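Local coordinates for TonB-dependent siderophore receptor (Pseudomonas aeruginosa 39016, PDB 5NEC), which probably imports ferric siderophores, and antibiotics conjugated to siderophores, across the bacterial outer membrane through a plugged beta-barrel powered by TonB, at residues V379-G384 / G400-S405; N267-T272 / G326-R331; D347-F352 / S360-L365. All coordinates share one frame; numbering follows the deposited sequence.

In the fold
All three contacts belong to the beta-barrel and involve strand 327-354 or its immediate neighbours. Interaction 3 is the hairpin pairing of that strand with 357-379 near their short connecting turn, which in this family lies at the periplasmic end. Interactions 1 and 2 sit at the other end, consistent with the extracellular loops. Their centres are about 9 Å apart and they touch directly: N402 O lies 2.8 Å from R330 N, and Y401 O lies 2.9 Å from R330 NH1. R330 therefore joins two loops. Interaction 3 is remote, its centre about 60 Å from that of interaction 1 and 55 Å from interaction 2's; the D347 side chain is about 14 Å from a bound C8E.

Interaction 1 of 3, residues V379-G384 / G400-S405; sequences VDTNTG and GYNCTS
T383 and N402 bring their CA atoms to 5.5 Å, the nearest backbone approach between 379-384, which leaves barrel strand 357-379, and 400-405, which ends in the short strand 403-405 of the loop that follows. Two consecutive Asx turns shape the first segment: D380 OD1 accepts from N382 N, and N382 OD1 accepts from G384 N at 2.9 Å. Against this bent backbone N402 projects its carboxamide, crossing the T381 side chain at about a right angle. CG of N402 stands 3.4 Å from T381 O, while OD1 comes within 3.3 Å of T381 CA. N402 CB already points at 379-384, and CG anti to the carbonyl carbon (chi1 -65°) lays the carboxamide against the T381-N382 peptide. Its two polar ends are held differently: OD1 accepts from W415 NE1, whereas ND2 donates to S399 O and to a water 3.0 Å away, which in turn donates to D380 O. This water bridge ties the segments together where ND2 also approaches N382 O at 3.1 Å. T383 turns its OG1 to K389 O, and its methyl goes to sulfur: CG2 rests 3.6 Å from C403 SG, the atom disulfide-bonded to C390 SG.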
loop_
_atom_site.group_PDB
_atom_site.type_symbol
_atom_site.label_atom_id
_atom_site.label_comp_id
_atom_site.label_asym_id
_atom_site.label_seq_id
_atom_site.Cartn_x
_atom_site.Cartn_y
_atom_site.Cartn_z
ATOM N N VAL A 379 25.077 -8.701 -16.026
ATOM C CA VAL A 379 25.170 -7.511 -16.878
ATOM C C VAL A 379 26.576 -6.907 -16.778
ATOM O O VAL A 379 27.088 -6.716 -15.691
ATOM C CB VAL A 379 24.163 -6.429 -16.465
ATOM C CG1 VAL A 379 24.155 -5.273 -17.463
ATOM C CG2 VAL A 379 22.758 -7.009 -16.305
ATOM N N ASP A 380 27.188 -6.600 -17.913
ATOM C CA ASP A 380 28.471 -5.915 -17.919
ATOM C C ASP A 380 28.275 -4.404 -17.752
ATOM O O ASP A 380 27.805 -3.731 -18.675
ATOM C CB ASP A 380 29.212 -6.204 -19.231
ATOM C CG ASP A 380 30.656 -5.712 -19.225
ATOM O OD1 ASP A 380 31.170 -5.249 -18.166
ATOM O OD2 ASP A 380 31.269 -5.821 -20.312
ATOM N N THR A 381 28.639 -3.885 -16.577
ATOM C CA THR A 381 28.693 -2.445 -16.334
ATOM C C THR A 381 30.123 -1.883 -16.066
ATOM O O THR A 381 30.278 -0.823 -15.455
ATOM C CB THR A 381 27.781 -2.074 -15.163
ATOM O OG1 THR A 381 28.193 -2.810 -14.017
ATOM C CG2 THR A 381 26.298 -2.375 -15.510
ATOM N N ASN A 382 31.148 -2.574 -16.549
ATOM C CA ASN A 382 32.534 -2.211 -16.286
ATOM C C ASN A 382 32.851 -0.843 -16.900
ATOM O O ASN A 382 32.695 -0.659 -18.107
ATOM C CB ASN A 382 33.447 -3.274 -16.895
ATOM C CG ASN A 382 34.910 -3.107 -16.518
ATOM O OD1 ASN A 382 35.366 -2.066 -16.066
ATOM N ND2 ASN A 382 35.656 -4.173 -16.693
ATOM N N THR A 383 33.301 0.101 -16.066
ATOM C CA THR A 383 33.606 1.466 -16.533
ATOM C C THR A 383 34.952 1.598 -17.230
ATOM O O THR A 383 35.183 2.584 -17.916
ATOM C CB THR A 383 33.614 2.485 -15.384
ATOM O OG1 THR A 383 34.683 2.182 -14.474
ATOM C CG2 THR A 383 32.273 2.507 -14.657
ATOM N N GLY A 384 35.822 0.615 -17.042
ATOM C CA GLY A 384 37.195 0.674 -17.529
ATOM C C GLY A 384 38.166 1.160 -16.461
ATOM O O GLY A 384 39.354 1.002 -16.639
ATOM N N GLY A 400 32.009 2.795 -22.174
ATOM C CA GLY A 400 30.872 2.049 -22.726
ATOM C C GLY A 400 29.498 2.576 -22.291
ATOM O O GLY A 400 28.524 1.829 -22.266
ATOM N N TYR A 401 29.435 3.864 -21.943
ATOM C CA TYR A 401 28.235 4.531 -21.423
ATOM C C TYR A 401 27.798 4.070 -20.038
ATOM O O TYR A 401 26.664 4.338 -19.629
ATOM C CB TYR A 401 27.077 4.460 -22.429
ATOM C CG TYR A 401 27.442 4.995 -23.800
ATOM C CD1 TYR A 401 27.508 6.371 -24.035
ATOM C CD2 TYR A 401 27.728 4.123 -24.867
ATOM C CE1 TYR A 401 27.857 6.871 -25.283
ATOM C CE2 TYR A 401 28.069 4.618 -26.123
ATOM C CZ TYR A 401 28.140 5.983 -26.319
ATOM O OH TYR A 401 28.473 6.461 -27.544
ATOM N N ASN A 402 28.704 3.427 -19.305
ATOM C CA ASN A 402 28.477 3.080 -17.903
ATOM C C ASN A 402 28.736 4.238 -16.940
ATOM O O ASN A 402 28.403 4.127 -15.763
ATOM C CB ASN A 402 29.335 1.869 -17.511
ATOM C CG ASN A 402 28.931 0.633 -18.267
ATOM O OD1 ASN A 402 27.813 0.176 -18.125
ATOM N ND2 ASN A 402 29.821 0.101 -19.083
ATOM N N CYS A 403 29.341 5.320 -17.428
ATOM C CA CYS A 403 29.471 6.563 -16.681
ATOM C C CYS A 403 28.685 7.617 -17.400
ATOM O O CYS A 403 28.711 7.667 -18.626
ATOM C CB CYS A 403 30.926 7.043 -16.628
ATOM S SG CYS A 403 31.981 5.899 -15.741
ATOM N N THR A 404 28.017 8.472 -16.636
ATOM C CA THR A 404 27.342 9.632 -17.182
ATOM C C THR A 404 27.638 10.865 -16.330
ATOM O O THR A 404 28.357 10.786 -15.335
ATOM C CB THR A 404 25.814 9.390 -17.303
ATOM O OG1 THR A 404 25.219 10.446 -18.067
ATOM C CG2 THR A 404 25.119 9.311 -15.933
ATOM N N SER A 405 27.068 11.998 -16.734
ATOM C CA SER A 405 27.234 13.283 -16.049
ATOM C C SER A 405 26.271 13.429 -14.888
ATOM O O SER A 405 25.089 13.074 -15.014
ATOM C CB SER A 405 27.000 14.406 -17.063
ATOM O OG SER A 405 26.709 15.637 -16.450
HETATM O O HOH W 1 28.902 -2.147 -20.818
#

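Interaction 2 of 3, residues N267-T272 / G326-R331; sequences NFYGLT and GSVWRR
R330 reaches from strand 327-354 to the backbone of 267-272, a loop running toward barrel strand 276-291, and the tight half of the contact is built around its guanidinium. NE donates to Y269 O at 3.0 Å with an N-H...O angle of 144°. The oxygen lies at the guanidinium edge, only 10° out of its plane, but the donor stands 38° above the carbonyl plane. From CG to NE the arginine chain is extended, which carries the group across to the loop. L271 crosses this chain at about a right angle and sets its CD2 methyl over one guanidinium face, 3.5 Å from NH1 and offset toward the rim. Farther round, NH2 donates to a water at 2.8 Å, and that water donates to both F268 O and G270 O, so two more loop carbonyls are gripped indirectly. NH1 forms a salt bridge with D413 and also donates to Y401 O; the buried charge is probably balanced by D413, with carbonyls and water taking other N-H groups.

The other half is looser and purely apolar. V328 CG2 meets the Y269 ring obliquely, 3.9 Å from CE1, the two side chains again crossing at about a right angle, while the tyrosine OH donates to L406 O. T404 of strand 403-405 touches Y269, V328 and R330, and strand 296-316 adds P316 against Y269 and V328 and T314 against R330, so the loop packs where these strands border strand 327-354.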
loop_
_atom_site.group_PDB
_atom_site.type_symbol
_atom_site.label_atom_id
_atom_site.label_comp_id
_atom_site.label_asym_id
_atom_site.label_seq_id
_atom_site.Cartn_x
_atom_site.Cartn_y
_atom_site.Cartn_z
ATOM N N ASN A 267 16.484 15.258 -14.004
ATOM C CA ASN A 267 17.609 14.343 -14.202
ATOM C C ASN A 267 17.227 12.870 -13.964
ATOM O O ASN A 267 16.760 12.492 -12.881
ATOM C CB ASN A 267 18.769 14.684 -13.268
ATOM C CG ASN A 267 19.605 15.863 -13.745
ATOM O OD1 ASN A 267 19.201 16.624 -14.605
ATOM N ND2 ASN A 267 20.797 16.002 -13.173
ATOM N N PHE A 268 17.471 12.063 -14.986
ATOM C CA PHE A 268 17.292 10.627 -14.976
ATOM C C PHE A 268 18.643 9.976 -15.340
ATOM O O PHE A 268 19.219 10.244 -16.399
ATOM C CB PHE A 268 16.162 10.292 -15.979
ATOM C CG PHE A 268 15.968 8.827 -16.242
ATOM C CD1 PHE A 268 15.789 7.934 -15.192
ATOM C CD2 PHE A 268 15.952 8.341 -17.540
ATOM C CE1 PHE A 268 15.621 6.582 -15.428
ATOM C CE2 PHE A 268 15.778 6.990 -17.783
ATOM C CZ PHE A 268 15.606 6.113 -16.726
ATOM N N TYR A 269 19.152 9.131 -14.456
ATOM C CA TYR A 269 20.460 8.489 -14.658
ATOM C C TYR A 269 20.388 7.115 -15.348
ATOM O O TYR A 269 21.423 6.513 -15.630
ATOM C CB TYR A 269 21.218 8.405 -13.316
ATOM C CG TYR A 269 21.443 9.797 -12.779
ATOM C CD1 TYR A 269 22.459 10.617 -13.303
ATOM C CD2 TYR A 269 20.576 10.346 -11.840
ATOM C CE1 TYR A 269 22.635 11.917 -12.858
ATOM C CE2 TYR A 269 20.754 11.650 -11.394
ATOM C CZ TYR A 269 21.792 12.418 -11.912
ATOM O OH TYR A 269 21.963 13.689 -11.476
ATOM N N GLY A 270 19.177 6.644 -15.644
ATOM C CA GLY A 270 18.992 5.371 -16.326
ATOM C C GLY A 270 19.096 5.483 -17.837
ATOM O O GLY A 270 19.474 6.526 -18.379
ATOM N N LEU A 271 18.734 4.389 -18.501
ATOM C CA LEU A 271 18.975 4.179 -19.911
ATOM C C LEU A 271 17.712 3.677 -20.591
ATOM O O LEU A 271 17.260 2.561 -20.331
ATOM C CB LEU A 271 20.050 3.131 -20.081
ATOM C CG LEU A 271 21.453 3.568 -19.688
ATOM C CD1 LEU A 271 22.359 2.342 -19.500
ATOM C CD2 LEU A 271 22.011 4.539 -20.713
ATOM N N THR A 272 17.158 4.494 -21.478
ATOM C CA THR A 272 15.970 4.114 -22.250
ATOM C C THR A 272 16.197 2.898 -23.140
ATOM O O THR A 272 15.270 2.147 -23.375
ATOM C CB THR A 272 15.436 5.280 -23.106
ATOM O OG1 THR A 272 16.502 5.847 -23.878
ATOM C CG2 THR A 272 14.858 6.335 -22.214
ATOM N N GLY A 326 31.912 15.045 -10.373
ATOM C CA GLY A 326 30.921 15.428 -11.386
ATOM C C GLY A 326 30.402 14.322 -12.302
ATOM O O GLY A 326 29.858 14.617 -13.379
ATOM N N SER A 327 30.559 13.059 -11.883
ATOM C CA SER A 327 30.106 11.905 -12.672
ATOM C C SER A 327 29.337 10.852 -11.860
ATOM O O SER A 327 29.315 10.863 -10.622
ATOM C CB SER A 327 31.290 11.258 -13.377
ATOM O OG SER A 327 32.130 10.626 -12.456
ATOM N N VAL A 328 28.691 9.945 -12.585
ATOM C CA VAL A 328 27.807 8.925 -11.995
ATOM C C VAL A 328 28.025 7.575 -12.677
ATOM O O VAL A 328 27.848 7.472 -13.890
ATOM C CB VAL A 328 26.324 9.324 -12.168
ATOM C CG1 VAL A 328 25.398 8.207 -11.713
ATOM C CG2 VAL A 328 26.014 10.623 -11.421
ATOM N N TRP A 329 28.352 6.550 -11.896
ATOM C CA TRP A 329 28.346 5.173 -12.398
ATOM C C TRP A 329 26.894 4.647 -12.483
ATOM O O TRP A 329 26.154 4.698 -11.497
ATOM C CB TRP A 329 29.180 4.284 -11.488
ATOM C CG TRP A 329 29.107 2.840 -11.773
ATOM C CD1 TRP A 329 29.235 2.244 -12.978
ATOM C CD2 TRP A 329 28.909 1.796 -10.817
ATOM N NE1 TRP A 329 29.142 0.868 -12.840
ATOM C CE2 TRP A 329 28.933 0.571 -11.520
ATOM C CE3 TRP A 329 28.714 1.776 -9.434
ATOM C CZ2 TRP A 329 28.759 -0.664 -10.890
ATOM C CZ3 TRP A 329 28.563 0.541 -8.794
ATOM C CH2 TRP A 329 28.586 -0.663 -9.536
ATOM N N ARG A 330 26.494 4.188 -13.666
ATOM C CA ARG A 330 25.164 3.587 -13.871
ATOM C C ARG A 330 25.167 2.136 -13.424
ATOM O O ARG A 330 25.290 1.216 -14.216
ATOM C CB ARG A 330 24.725 3.684 -15.318
ATOM C CG ARG A 330 24.359 5.097 -15.707
ATOM C CD ARG A 330 24.160 5.159 -17.205
ATOM N NE ARG A 330 23.563 6.401 -17.679
ATOM C CZ ARG A 330 23.849 6.989 -18.844
ATOM N NH1 ARG A 330 24.769 6.487 -19.666
ATOM N NH2 ARG A 330 23.238 8.121 -19.180
ATOM N N ARG A 331 25.057 1.952 -12.123
ATOM C CA ARG A 331 24.955 0.621 -11.571
ATOM C C ARG A 331 23.577 0.057 -11.946
ATOM O O ARG A 331 22.535 0.746 -11.977
ATOM C CB ARG A 331 25.193 0.593 -10.066
ATOM C CG ARG A 331 24.150 -0.048 -9.192
ATOM C CD ARG A 331 24.114 -1.557 -9.134
ATOM N NE ARG A 331 23.817 -1.879 -7.735
ATOM C CZ ARG A 331 23.345 -3.020 -7.245
ATOM N NH1 ARG A 331 23.100 -4.079 -8.011
ATOM N NH2 ARG A 331 23.128 -3.088 -5.948
HETATM O O HOH W 2 20.747 8.839 -18.022
#

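Interaction 3 of 3, residues D347-F352 / S360-L365; sequences DLFGEF and SFSTGL
L348 faces T363, and G350 faces F361, as the hydrogen-bonded pairs of an antiparallel beta hairpin, with strand directions 175° apart. L348 N donates to T363 O at 2.8 Å and T363 N returns a bond to L348 O; G350 and F361 exchange a second such pair, with F361 N 3.0 Å from G350 O. Residues of the non-hydrogen-bonded pairs add CA-H...O contacts to carbonyls of the neighbouring pair, as from S362 CA to L348 O at 3.5 Å.

The F361 ring dominates one face of this ladder. Its CG sits between its own backbone N and carbonyl carbon (chi1 81°), which swings the ring back across the partner strand so that one face covers G350 N, 3.9 Å from the ring plane. This is a cross-strand glycine-aromatic pair. On one flank CE2 meets L348 CG at 4.1 Å; on the other CD1 meets F352 CD2 at 3.7 Å, the two ring planes inclined at 59°. T363 CG2 extends the same apolar row by packing on L348 CB.

The opposite face bears D347, F349, E351, S360 and S362. There D347 OD1 lies beside G364 CA, and both OD1 and the S362 OG bond to the hydroxyl of Y436, from strand 426-444, which ties the two strands to a third. S362 and F349 also touch K42 and K41 of the N-terminal part of the chain. The chemistry is two-sided: this mainly polar face, F349 included, probably looks into the barrel, while L348, F361 and F352 form an apolar surface consistent with membrane contact.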
loop_
_atom_site.group_PDB
_atom_site.type_symbol
_atom_site.label_atom_id
_atom_site.label_comp_id
_atom_site.label_asym_id
_atom_site.label_seq_id
_atom_site.Cartn_x
_atom_site.Cartn_y
_atom_site.Cartn_z
ATOM N N ASP A 347 -14.259 -20.141 7.297
ATOM C CA ASP A 347 -14.659 -19.325 8.455
ATOM C C ASP A 347 -16.066 -19.657 8.962
ATOM O O ASP A 347 -16.966 -19.956 8.179
ATOM C CB ASP A 347 -14.613 -17.837 8.107
ATOM C CG ASP A 347 -13.230 -17.373 7.708
ATOM O OD1 ASP A 347 -12.265 -17.677 8.436
ATOM O OD2 ASP A 347 -13.096 -16.694 6.671
ATOM N N LEU A 348 -16.226 -19.611 10.281
ATOM C CA LEU A 348 -17.519 -19.695 10.945
ATOM C C LEU A 348 -17.695 -18.401 11.744
ATOM O O LEU A 348 -16.862 -18.065 12.574
ATOM C CB LEU A 348 -17.564 -20.907 11.878
ATOM C CG LEU A 348 -18.889 -21.159 12.614
ATOM C CD1 LEU A 348 -19.946 -21.626 11.610
ATOM C CD2 LEU A 348 -18.729 -22.164 13.748
ATOM N N PHE A 349 -18.761 -17.664 11.481
ATOM C CA PHE A 349 -19.004 -16.420 12.207
ATOM C C PHE A 349 -20.479 -16.181 12.502
ATOM O O PHE A 349 -21.351 -16.739 11.848
ATOM C CB PHE A 349 -18.382 -15.220 11.463
ATOM C CG PHE A 349 -18.884 -15.029 10.064
ATOM C CD1 PHE A 349 -18.264 -15.677 8.990
ATOM C CD2 PHE A 349 -19.954 -14.171 9.805
ATOM C CE1 PHE A 349 -18.715 -15.478 7.684
ATOM C CE2 PHE A 349 -20.414 -13.966 8.504
ATOM C CZ PHE A 349 -19.794 -14.614 7.446
ATOM N N GLY A 350 -20.741 -15.366 13.519
ATOM C CA GLY A 350 -22.113 -15.033 13.905
ATOM C C GLY A 350 -22.227 -14.745 15.382
ATOM O O GLY A 350 -21.379 -14.033 15.930
ATOM N N GLU A 351 -23.269 -15.294 16.024
ATOM C CA GLU A 351 -23.610 -14.957 17.422
ATOM C C GLU A 351 -23.988 -16.139 18.277
ATOM O O GLU A 351 -24.606 -17.077 17.796
ATOM C CB GLU A 351 -24.808 -14.002 17.480
ATOM C CG GLU A 351 -24.600 -12.642 16.833
ATOM C CD GLU A 351 -24.817 -12.655 15.331
ATOM O OE1 GLU A 351 -25.732 -13.384 14.883
ATOM O OE2 GLU A 351 -24.073 -11.948 14.598
ATOM N N PHE A 352 -23.651 -16.066 19.561
ATOM C CA PHE A 352 -24.260 -16.928 20.575
ATOM C C PHE A 352 -24.401 -16.171 21.905
ATOM O O PHE A 352 -23.856 -15.066 22.054
ATOM C CB PHE A 352 -23.499 -18.261 20.736
ATOM C CG PHE A 352 -22.109 -18.128 21.309
ATOM C CD1 PHE A 352 -21.885 -18.221 22.682
ATOM C CD2 PHE A 352 -21.014 -17.941 20.475
ATOM C CE1 PHE A 352 -20.599 -18.097 23.206
ATOM C CE2 PHE A 352 -19.727 -17.825 20.988
ATOM C CZ PHE A 352 -19.521 -17.900 22.360
ATOM N N SER A 360 -20.476 -11.927 19.713
ATOM C CA SER A 360 -20.274 -11.807 18.279
ATOM C C SER A 360 -18.872 -12.309 17.959
ATOM O O SER A 360 -17.880 -11.706 18.383
ATOM C CB SER A 360 -20.466 -10.369 17.838
ATOM O OG SER A 360 -21.815 -10.008 18.079
ATOM N N PHE A 361 -18.797 -13.434 17.241
ATOM C CA PHE A 361 -17.545 -14.154 17.080
ATOM C C PHE A 361 -17.195 -14.422 15.616
ATOM O O PHE A 361 -18.042 -14.340 14.722
ATOM C CB PHE A 361 -17.576 -15.473 17.869
ATOM C CG PHE A 361 -18.293 -16.583 17.168
ATOM C CD1 PHE A 361 -19.671 -16.679 17.245
ATOM C CD2 PHE A 361 -17.598 -17.539 16.430
ATOM C CE1 PHE A 361 -20.356 -17.714 16.587
ATOM C CE2 PHE A 361 -18.279 -18.560 15.758
ATOM C CZ PHE A 361 -19.651 -18.649 15.844
ATOM N N SER A 362 -15.916 -14.727 15.402
ATOM C CA SER A 362 -15.450 -15.312 14.152
ATOM C C SER A 362 -14.302 -16.274 14.418
ATOM O O SER A 362 -13.433 -15.990 15.227
ATOM C CB SER A 362 -15.018 -14.229 13.176
ATOM O OG SER A 362 -14.829 -14.799 11.886
ATOM N N THR A 363 -14.315 -17.415 13.745
ATOM C CA THR A 363 -13.274 -18.417 13.916
ATOM C C THR A 363 -13.001 -19.103 12.572
ATOM O O THR A 363 -13.892 -19.167 11.723
ATOM C CB THR A 363 -13.659 -19.419 15.021
ATOM O OG1 THR A 363 -12.548 -20.266 15.310
ATOM C CG2 THR A 363 -14.834 -20.282 14.619
ATOM N N GLY A 364 -11.773 -19.573 12.354
ATOM C CA GLY A 364 -11.433 -20.190 11.065
ATOM C C GLY A 364 -10.129 -20.949 10.953
ATOM O O GLY A 364 -9.289 -20.896 11.839
ATOM N N LEU A 365 -10.013 -21.691 9.850
ATOM C CA LEU A 365 -8.824 -22.429 9.472
ATOM C C LEU A 365 -8.344 -21.895 8.153
ATOM O O LEU A 365 -9.143 -21.645 7.272
ATOM C CB LEU A 365 -9.118 -23.905 9.261
ATOM C CG LEU A 365 -9.565 -24.731 10.452
ATOM C CD1 LEU A 365 -9.576 -26.204 10.045
ATOM C CD2 LEU A 365 -8.650 -24.528 11.650
#